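PDB 3DQQ: 3-oxo-tetronate kinase from Salmonella typhimurium, which probably catalyses the ATP-dependent phosphorylation of 3-oxo-tetronate to 3-oxo-tetronate 4-phosphate. Local coordinates for residues A[163-176]-A[192-206]. Sequence-based numbering, arbitrary orientation.
Sequences AQGRCGVIPAQTLD and EGYRYAVLDALNERH
Gly168 and Val198 sit at the middle of a parallel strand pair, 167-170 beside 196-199, joined by a ladder that runs from Gly168 N to Tyr196 O (2.8 Å), then Val198 N to Gly168 O, Ile170 N to Val198 O and Asp200 N to Ile170 O. On one face Cys167 SG, anti to its own backbone N (chi1 -176°), reaches Val198 CG2 at 3.7 Å; on the other, Ile170 and Leu199 lie side by side, with Ile170 against helix 179-191. Near the N-terminal end of the pair, the Arg166 guanidinium lies over one face of the Tyr194 ring in a cation-pi contact, the planes 43° apart, while Arg166 NH2 makes a weak bond to Glu192 O, which lies in the plane of the guanidinium at its edge. Gly165 N donates to Tyr196 OH (2.9 Å), a hydroxyl also bonded to Asp101. Beyond the strands, Asp200 OD2 receives Ala172 N (3.0 Å) from above the carboxylate plane, at the start of helix 172-177, and also bonds Gln127 N. Farther on, Asp176 OD1 accepts Arg205 NH1 (2.7 Å), in a salt bridge, and His206 NE2 (3.0 Å), from opposite faces of the carboxylate plane. The imidazole is fixed at its other nitrogen: Leu202 N donates to His206 ND1 in the ring plane (2.9 Å). The backbone N of His206 is separately capped by Asn203 OD1. Strand 167-170 is thus held at the border of the sugar-binding domain's sheet, with strand 112-115 beyond 196-199. With ND1 accepting and NE2 donating, the bonding is consistent with a neutral His206 protonated on NE2, and Arg205 probably helps keep Asp176 ionised.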
loop_
_atom_site.group_PDB
_atom_site.type_symbol
_atom_site.label_atom_id
_atom_site.label_comp_id
_atom_site.label_asym_id
_atom_site.label_seq_id
_atom_site.Cartn_x
_atom_site.Cartn_y
_atom_site.Cartn_z
ATOM N N ALA A 163 -15.128 28.231 -6.250
ATOM C CA ALA A 163 -14.837 29.368 -7.096
ATOM C C ALA A 163 -15.876 30.458 -6.855
ATOM O O ALA A 163 -16.935 30.220 -6.266
ATOM C CB ALA A 163 -14.881 28.945 -8.512
ATOM N N GLN A 164 -15.593 31.648 -7.348
ATOM C CA GLN A 164 -16.507 32.756 -7.173
ATOM C C GLN A 164 -17.695 32.866 -8.093
ATOM O O GLN A 164 -18.616 33.553 -7.758
ATOM C CB GLN A 164 -15.785 34.024 -7.463
ATOM C CG GLN A 164 -14.665 34.347 -6.535
ATOM C CD GLN A 164 -14.185 35.742 -6.867
ATOM O OE1 GLN A 164 -15.037 36.668 -7.167
ATOM N NE2 GLN A 164 -12.848 35.920 -6.854
ATOM N N GLY A 165 -17.639 32.346 -9.309
ATOM C CA GLY A 165 -18.709 32.633 -10.256
ATOM C C GLY A 165 -19.620 31.463 -10.555
ATOM O O GLY A 165 -19.545 30.396 -9.948
ATOM N N ARG A 166 -20.462 31.676 -11.548
ATOM C CA ARG A 166 -21.382 30.662 -12.025
ATOM C C ARG A 166 -20.806 29.938 -13.190
ATOM O O ARG A 166 -20.161 30.540 -14.060
ATOM C CB ARG A 166 -22.678 31.295 -12.443
ATOM C CG ARG A 166 -23.348 31.893 -11.269
ATOM C CD ARG A 166 -24.811 32.167 -11.564
ATOM N NE ARG A 166 -24.940 33.162 -12.633
ATOM C CZ ARG A 166 -25.607 33.010 -13.782
ATOM N NH1 ARG A 166 -26.261 31.861 -14.084
ATOM N NH2 ARG A 166 -25.586 34.045 -14.638
ATOM N N CYS A 167 -21.100 28.656 -13.229
ATOM C CA CYS A 167 -20.520 27.742 -14.177
ATOM C C CYS A 167 -21.551 27.064 -15.073
ATOM O O CYS A 167 -22.467 26.512 -14.588
ATOM C CB CYS A 167 -19.814 26.678 -13.376
ATOM S SG CYS A 167 -18.936 25.539 -14.403
ATOM N N GLY A 168 -21.361 27.090 -16.380
ATOM C CA GLY A 168 -22.309 26.552 -17.358
ATOM C C GLY A 168 -21.820 25.269 -17.966
ATOM O O GLY A 168 -20.871 24.720 -17.497
ATOM N N VAL A 169 -22.495 24.779 -18.993
ATOM C CA VAL A 169 -22.168 23.515 -19.661
ATOM C C VAL A 169 -22.349 23.647 -21.173
ATOM O O VAL A 169 -23.261 24.274 -21.602
ATOM C CB VAL A 169 -23.036 22.329 -19.157
ATOM C CG1 VAL A 169 -22.660 21.048 -19.900
ATOM C CG2 VAL A 169 -22.862 22.122 -17.656
ATOM N N ILE A 170 -21.430 23.114 -21.978
ATOM C CA ILE A 170 -21.649 22.932 -23.408
ATOM C C ILE A 170 -21.770 21.431 -23.611
ATOM O O ILE A 170 -20.817 20.713 -23.486
ATOM C CB ILE A 170 -20.488 23.469 -24.274
ATOM C CG1 ILE A 170 -20.221 24.937 -23.971
ATOM C CG2 ILE A 170 -20.782 23.298 -25.768
ATOM C CD1 ILE A 170 -21.281 25.844 -24.371
ATOM N N PRO A 171 -22.949 20.950 -23.936
ATOM C CA PRO A 171 -23.117 19.498 -24.111
ATOM C C PRO A 171 -22.572 18.916 -25.417
ATOM O O PRO A 171 -22.510 19.597 -26.432
ATOM C CB PRO A 171 -24.639 19.332 -24.094
ATOM C CG PRO A 171 -25.150 20.625 -24.569
ATOM C CD PRO A 171 -24.187 21.697 -24.202
ATOM N N ALA A 172 -22.246 17.631 -25.376
ATOM C CA ALA A 172 -21.796 16.851 -26.549
ATOM C C ALA A 172 -22.575 17.165 -27.813
ATOM O O ALA A 172 -22.016 17.421 -28.884
ATOM C CB ALA A 172 -21.904 15.403 -26.245
ATOM N N GLN A 173 -23.884 17.187 -27.691
ATOM C CA GLN A 173 -24.713 17.479 -28.861
ATOM C C GLN A 173 -24.385 18.801 -29.550
ATOM O O GLN A 173 -24.508 18.885 -30.772
ATOM C CB GLN A 173 -26.185 17.450 -28.483
ATOM C CG GLN A 173 -26.696 16.060 -28.246
ATOM C CD GLN A 173 -26.579 15.569 -26.811
ATOM O OE1 GLN A 173 -26.065 16.277 -25.919
ATOM N NE2 GLN A 173 -27.066 14.327 -26.571
ATOM N N THR A 174 -23.994 19.841 -28.811
ATOM C CA THR A 174 -23.613 21.107 -29.462
ATOM C C THR A 174 -22.291 20.952 -30.232
ATOM O O THR A 174 -22.138 21.392 -31.358
ATOM C CB THR A 174 -23.452 22.205 -28.437
ATOM O OG1 THR A 174 -24.667 22.371 -27.711
ATOM C CG2 THR A 174 -23.059 23.522 -29.090
ATOM N N LEU A 175 -21.322 20.325 -29.594
ATOM C CA LEU A 175 -20.059 20.023 -30.241
ATOM C C LEU A 175 -20.349 19.284 -31.539
ATOM O O LEU A 175 -19.724 19.529 -32.557
ATOM C CB LEU A 175 -19.214 19.155 -29.305
ATOM C CG LEU A 175 -18.172 19.793 -28.385
ATOM C CD1 LEU A 175 -18.417 21.208 -28.023
ATOM C CD2 LEU A 175 -18.055 18.964 -27.149
ATOM N N ASP A 176 -21.315 18.376 -31.491
ATOM C CA ASP A 176 -21.698 17.604 -32.665
ATOM C C ASP A 176 -22.316 18.482 -33.734
ATOM O O ASP A 176 -22.251 18.162 -34.898
ATOM C CB ASP A 176 -22.654 16.445 -32.284
ATOM C CG ASP A 176 -21.946 15.321 -31.448
ATOM O OD1 ASP A 176 -20.707 15.144 -31.650
ATOM O OD2 ASP A 176 -22.610 14.642 -30.580
ATOM N N GLU A 192 -25.177 35.531 -20.637
ATOM C CA GLU A 192 -25.978 35.201 -19.472
ATOM C C GLU A 192 -25.248 35.408 -18.124
ATOM O O GLU A 192 -25.838 35.149 -17.094
ATOM C CB GLU A 192 -26.504 33.766 -19.563
ATOM C CG GLU A 192 -27.513 33.558 -20.687
ATOM C CD GLU A 192 -27.857 32.079 -20.973
ATOM O OE1 GLU A 192 -27.873 31.258 -20.020
ATOM O OE2 GLU A 192 -28.141 31.741 -22.161
ATOM N N GLY A 193 -23.979 35.834 -18.112
ATOM C CA GLY A 193 -23.222 35.976 -16.854
ATOM C C GLY A 193 -22.455 34.792 -16.239
ATOM O O GLY A 193 -21.960 34.886 -15.105
ATOM N N TYR A 194 -22.323 33.667 -16.933
ATOM C CA TYR A 194 -21.428 32.622 -16.413
ATOM C C TYR A 194 -19.960 33.067 -16.518
ATOM O O TYR A 194 -19.603 33.670 -17.502
ATOM C CB TYR A 194 -21.629 31.353 -17.197
ATOM C CG TYR A 194 -22.958 30.749 -16.985
ATOM C CD1 TYR A 194 -23.144 29.833 -15.976
ATOM C CD2 TYR A 194 -24.043 31.074 -17.791
ATOM C CE1 TYR A 194 -24.352 29.257 -15.765
ATOM C CE2 TYR A 194 -25.264 30.503 -17.581
ATOM C CZ TYR A 194 -25.396 29.605 -16.558
ATOM O OH TYR A 194 -26.566 28.995 -16.292
ATOM N N ARG A 195 -19.151 32.824 -15.482
ATOM C CA ARG A 195 -17.685 32.954 -15.569
ATOM C C ARG A 195 -17.007 31.796 -16.269
ATOM O O ARG A 195 -15.875 31.957 -16.702
ATOM C CB ARG A 195 -17.015 32.815 -14.213
ATOM C CG ARG A 195 -17.014 33.909 -13.292
ATOM C CD ARG A 195 -15.792 34.695 -13.388
ATOM N NE ARG A 195 -14.733 34.550 -12.404
ATOM C CZ ARG A 195 -13.726 35.440 -12.449
ATOM N NH1 ARG A 195 -13.768 36.424 -13.333
ATOM N NH2 ARG A 195 -12.673 35.404 -11.658
ATOM N N TYR A 196 -17.581 30.598 -16.164
ATOM C CA TYR A 196 -16.923 29.413 -16.675
ATOM C C TYR A 196 -17.908 28.519 -17.402
ATOM O O TYR A 196 -19.130 28.605 -17.189
ATOM C CB TYR A 196 -16.264 28.586 -15.568
ATOM C CG TYR A 196 -15.983 29.299 -14.274
ATOM C CD1 TYR A 196 -14.795 29.963 -14.065
ATOM C CD2 TYR A 196 -16.917 29.283 -13.230
ATOM C CE1 TYR A 196 -14.543 30.608 -12.856
ATOM C CE2 TYR A 196 -16.669 29.952 -12.009
ATOM C CZ TYR A 196 -15.486 30.618 -11.831
ATOM O OH TYR A 196 -15.244 31.267 -10.627
ATOM N N ALA A 197 -17.366 27.642 -18.241
ATOM C CA ALA A 197 -18.183 26.711 -19.017
ATOM C C ALA A 197 -17.485 25.389 -19.014
ATOM O O ALA A 197 -16.327 25.330 -19.398
ATOM C CB ALA A 197 -18.353 27.212 -20.450
ATOM N N VAL A 198 -18.166 24.342 -18.565
ATOM C CA VAL A 198 -17.664 22.988 -18.680
ATOM C C VAL A 198 -17.981 22.505 -20.073
ATOM O O VAL A 198 -19.061 22.772 -20.625
ATOM C CB VAL A 198 -18.314 22.034 -17.662
ATOM C CG1 VAL A 198 -17.830 20.561 -17.878
ATOM C CG2 VAL A 198 -17.976 22.465 -16.255
ATOM N N LEU A 199 -17.032 21.792 -20.655
ATOM C CA LEU A 199 -17.144 21.298 -22.039
ATOM C C LEU A 199 -17.194 19.766 -22.076
ATOM O O LEU A 199 -16.325 19.093 -21.508
ATOM C CB LEU A 199 -15.928 21.777 -22.827
ATOM C CG LEU A 199 -15.974 23.130 -23.529
ATOM C CD1 LEU A 199 -16.709 24.117 -22.682
ATOM C CD2 LEU A 199 -14.524 23.564 -23.892
ATOM N N ASP A 200 -18.198 19.213 -22.725
ATOM C CA ASP A 200 -18.312 17.774 -22.821
ATOM C C ASP A 200 -17.279 17.170 -23.773
ATOM O O ASP A 200 -16.791 17.830 -24.669
ATOM C CB ASP A 200 -19.705 17.385 -23.317
ATOM C CG ASP A 200 -20.829 17.555 -22.234
ATOM O OD1 ASP A 200 -20.607 18.223 -21.171
ATOM O OD2 ASP A 200 -21.964 17.025 -22.492
ATOM N N ALA A 201 -16.948 15.906 -23.560
ATOM C CA ALA A 201 -16.182 15.128 -24.508
ATOM C C ALA A 201 -16.401 13.625 -24.208
ATOM O O ALA A 201 -16.221 13.162 -23.093
ATOM C CB ALA A 201 -14.732 15.480 -24.435
ATOM N N LEU A 202 -16.831 12.888 -25.223
ATOM C CA LEU A 202 -16.951 11.448 -25.165
ATOM C C LEU A 202 -15.869 10.781 -25.993
ATOM O O LEU A 202 -15.683 9.574 -25.916
ATOM C CB LEU A 202 -18.318 11.024 -25.707
ATOM C CG LEU A 202 -19.525 11.872 -25.240
ATOM C CD1 LEU A 202 -20.874 11.364 -25.866
ATOM C CD2 LEU A 202 -19.558 11.952 -23.682
ATOM N N ASN A 203 -15.155 11.543 -26.796
ATOM C CA ASN A 203 -14.235 10.956 -27.756
ATOM C C ASN A 203 -13.306 12.026 -28.269
ATOM O O ASN A 203 -13.565 13.220 -28.124
ATOM C CB ASN A 203 -15.006 10.346 -28.925
ATOM C CG ASN A 203 -15.887 11.334 -29.601
ATOM O OD1 ASN A 203 -15.460 12.414 -29.976
ATOM N ND2 ASN A 203 -17.120 10.985 -29.781
ATOM N N GLU A 204 -12.249 11.599 -28.934
ATOM C CA GLU A 204 -11.252 12.541 -29.364
ATOM C C GLU A 204 -11.755 13.569 -30.396
ATOM O O GLU A 204 -11.289 14.688 -30.414
ATOM C CB GLU A 204 -9.942 11.813 -29.722
ATOM C CG GLU A 204 -9.643 11.391 -31.171
ATOM C CD GLU A 204 -8.169 10.850 -31.284
ATOM O OE1 GLU A 204 -7.646 10.661 -32.430
ATOM O OE2 GLU A 204 -7.551 10.630 -30.184
ATOM N N ARG A 205 -12.768 13.241 -31.173
ATOM C CA ARG A 205 -13.304 14.238 -32.087
ATOM C C ARG A 205 -13.854 15.465 -31.352
ATOM O O ARG A 205 -13.773 16.594 -31.828
ATOM C CB ARG A 205 -14.399 13.612 -32.925
ATOM C CG ARG A 205 -14.989 14.507 -33.966
ATOM C CD ARG A 205 -16.157 13.755 -34.722
ATOM N NE ARG A 205 -17.022 12.938 -33.811
ATOM C CZ ARG A 205 -18.108 13.383 -33.143
ATOM N NH1 ARG A 205 -18.546 14.652 -33.272
ATOM N NH2 ARG A 205 -18.752 12.544 -32.322
ATOM N N HIS A 206 -14.455 15.238 -30.202
ATOM C CA HIS A 206 -14.992 16.321 -29.425
ATOM C C HIS A 206 -13.891 17.256 -28.968
ATOM O O HIS A 206 -14.044 18.488 -29.003
ATOM C CB HIS A 206 -15.679 15.759 -28.205
ATOM C CG HIS A 206 -17.019 15.165 -28.492
ATOM N ND1 HIS A 206 -17.580 14.188 -27.703
ATOM C CD2 HIS A 206 -17.922 15.433 -29.462
ATOM C CE1 HIS A 206 -18.774 13.888 -28.173
ATOM N NE2 HIS A 206 -19.004 14.626 -29.244
HETATM O O HOH W 1 -20.553 34.090 -12.626
#